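Local coordinates for phosphoribosylaminoimidazole-succinocarboxamide synthase (Saccharomyces cerevisiae, PDB 1OBD), which catalyses the ATP-dependent joining of L-aspartate to the carboxylate of CAIR, giving SAICAR in de novo purine biosynthesis, at residues A[58-63]-A[297-302]. Sequence-based numbering, arbitrary orientation. Where two conformers were deposited one is given.
With MG (magnesium ion), chain F; AMP (adenosine monophosphate), chain G.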
# COMPACT_ATOMS: atom_id res chain seq x y z
N THR A 58 -8.19 -4.59 -1.61
CA THR A 58 -7.78 -5.98 -1.75
C THR A 58 -7.79 -6.38 -3.21
O THR A 58 -6.83 -6.96 -3.72
CB THR A 58 -8.74 -6.89 -0.95
OG1 THR A 58 -8.53 -6.64 0.43
CG2 THR A 58 -8.37 -8.35 -1.14
N LYS A 59 -8.88 -6.06 -3.89
CA LYS A 59 -9.00 -6.47 -5.30
C LYS A 59 -7.99 -5.74 -6.15
O LYS A 59 -7.44 -6.33 -7.10
CB LYS A 59 -10.42 -6.26 -5.79
CG LYS A 59 -11.44 -7.17 -5.12
CD LYS A 59 -12.87 -6.97 -5.64
CE LYS A 59 -13.17 -7.76 -6.91
NZ LYS A 59 -13.10 -9.24 -6.73
N LEU A 60 -7.68 -4.49 -5.81
CA LEU A 60 -6.64 -3.79 -6.57
C LEU A 60 -5.29 -4.49 -6.35
O LEU A 60 -4.52 -4.72 -7.30
CB LEU A 60 -6.58 -2.35 -6.14
CG LEU A 60 -5.54 -1.49 -6.83
CD1 LEU A 60 -5.77 -1.43 -8.31
CD2 LEU A 60 -5.58 -0.08 -6.22
N SER A 61 -4.97 -4.85 -5.12
CA SER A 61 -3.73 -5.58 -4.85
C SER A 61 -3.68 -6.90 -5.59
O SER A 61 -2.64 -7.24 -6.17
CB SER A 61 -3.51 -5.79 -3.37
OG SER A 61 -3.03 -4.62 -2.73
N GLU A 62 -4.79 -7.63 -5.63
CA GLU A 62 -4.85 -8.85 -6.43
C GLU A 62 -4.57 -8.59 -7.91
O GLU A 62 -3.86 -9.38 -8.54
CB GLU A 62 -6.19 -9.53 -6.29
CG GLU A 62 -6.43 -10.02 -4.87
CD GLU A 62 -7.75 -10.73 -4.77
OE1 GLU A 62 -7.77 -11.97 -5.06
OE2 GLU A 62 -8.74 -10.06 -4.43
N PHE A 63 -5.10 -7.51 -8.47
CA PHE A 63 -4.78 -7.13 -9.84
C PHE A 63 -3.29 -6.94 -10.02
O PHE A 63 -2.71 -7.46 -10.96
CB PHE A 63 -5.55 -5.87 -10.24
CG PHE A 63 -4.98 -5.21 -11.46
CD1 PHE A 63 -4.06 -4.19 -11.36
CD2 PHE A 63 -5.34 -5.67 -12.70
CE1 PHE A 63 -3.51 -3.63 -12.50
CE2 PHE A 63 -4.81 -5.11 -13.85
CZ PHE A 63 -3.89 -4.09 -13.73
N GLU A 297 -11.76 0.76 -10.84
CA GLU A 297 -12.27 0.48 -12.18
C GLU A 297 -11.28 0.88 -13.21
O GLU A 297 -11.07 0.15 -14.20
CB GLU A 297 -13.58 1.20 -12.41
CG GLU A 297 -14.73 0.66 -11.58
CD GLU A 297 -16.10 1.26 -11.86
OE1 GLU A 297 -17.06 0.54 -11.63
OE2 GLU A 297 -16.15 2.45 -12.29
N THR A 298 -10.63 2.02 -13.03
CA THR A 298 -9.68 2.52 -14.03
C THR A 298 -8.44 1.63 -14.15
O THR A 298 -7.94 1.33 -15.26
CB THR A 298 -9.20 3.90 -13.61
OG1 THR A 298 -8.89 3.90 -12.22
CG2 THR A 298 -10.31 4.85 -13.71
N LEU A 299 -7.92 1.18 -13.02
CA LEU A 299 -6.71 0.37 -13.06
C LEU A 299 -6.97 -1.06 -13.43
O LEU A 299 -6.15 -1.64 -14.14
CB LEU A 299 -5.97 0.44 -11.71
CG LEU A 299 -5.37 1.81 -11.40
CD1 LEU A 299 -4.89 1.89 -9.94
CD2 LEU A 299 -4.25 2.22 -12.34
N THR A 300 -8.06 -1.67 -12.98
CA THR A 300 -8.29 -3.10 -13.26
C THR A 300 -9.08 -3.34 -14.53
O THR A 300 -9.07 -4.48 -15.05
CB THR A 300 -9.04 -3.81 -12.14
OG1 THR A 300 -10.40 -3.32 -12.08
CG2 THR A 300 -8.40 -3.60 -10.80
N GLY A 301 -9.78 -2.31 -14.99
CA GLY A 301 -10.70 -2.40 -16.13
C GLY A 301 -12.00 -3.10 -15.81
O GLY A 301 -12.82 -3.33 -16.72
N SER A 302 -12.22 -3.44 -14.55
CA SER A 302 -13.42 -4.14 -14.12
C SER A 302 -14.47 -3.12 -13.77
O SER A 302 -14.17 -1.93 -13.58
CB SER A 302 -13.12 -5.02 -12.90
OG SER A 302 -12.30 -6.13 -13.25
MG MG F . -2.05 -4.53 -0.92
P AMP G . -7.38 -17.56 -8.82
O1P AMP G . -7.78 -18.26 -10.13
O2P AMP G . -6.07 -16.91 -9.00
O3P AMP G . -7.29 -18.61 -7.68
O5' AMP G . -8.50 -16.48 -8.40
C5' AMP G . -9.86 -16.84 -8.28
C4' AMP G . -10.54 -16.05 -7.16
O4' AMP G . -9.97 -16.37 -5.90
C3' AMP G . -10.41 -14.55 -7.35
O3' AMP G . -11.68 -13.93 -7.32
C2' AMP G . -9.53 -14.08 -6.21
O2' AMP G . -10.03 -12.90 -5.61
C1' AMP G . -9.53 -15.22 -5.21
N9 AMP G . -8.20 -15.54 -4.62
C8 AMP G . -7.12 -16.05 -5.29
N7 AMP G . -6.09 -16.21 -4.42
C5 AMP G . -6.51 -15.81 -3.21
C6 AMP G . -5.83 -15.77 -2.00
N6 AMP G . -4.57 -16.19 -1.92
N1 AMP G . -6.53 -15.33 -0.89
C2 AMP G . -7.84 -14.88 -0.99
N3 AMP G . -8.51 -14.92 -2.20
C4 AMP G . -7.83 -15.37 -3.30
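The ring of Phe-63 lies with one face over the last helical turn of 297-302: Thr-300 CA sits 4.2 Å from the ring centroid, 22° off its normal and displaced toward the rim, a CH-pi contact. Over the same face, toward the far end of the ring, Leu-299 O lies 3.4 Å from Phe-63 CZ; this carbonyl also accepts a hydrogen bond from the hydroxyl of Tyr-205. At the root of the ring, the methyl CG2 of Thr-300 packs 3.7 Å from Phe-63 CB and almost as near CG. Phe-63 reaches across because its CG stands anti to the backbone N (chi1 164°). With an alanine here, the Thr-300 CA and the Leu-299 carbonyl would probably lose their aromatic cover, leaving a gap where the ring had lain. One turn earlier on the first helix, Leu-60 CD1 meets Leu-299 CD1 at 3.8 Å and also touches Leu-299 CB, extending the apolar seam.

Thr-300 divides its work: while CG2 faces Phe-63 and Leu-60, OG1 donates a hydrogen bond back to the carbonyl Tyr-296 O and accepts one from Ser-302 N at 3.1 Å, the latter closing an ST turn. Gly-301, with positive phi, carries the chain out of the helix there. The other sides of helix 53-67 serve ligands: Ser-61 OG binds a magnesium ion at 2.1 Å, which Glu-234 OE2 also binds, and Glu-62 OE1 accepts from O2' of AMP at 2.5 Å, a nucleotide also held by Leu-108 N.

This is apolar helix-to-helix packing, joining the C-terminal end of helix 282-300 to the face of helix 53-67 that carries Leu-60 and Phe-63. Strand 228-245 borders both leucines, through Pro-238 at Leu-60 and Phe-243 at Leu-299; Ile-211 of strand 211-223 also touches Leu-299, while strand 106-110 packs against Thr-58 and Glu-62 through Leu-107.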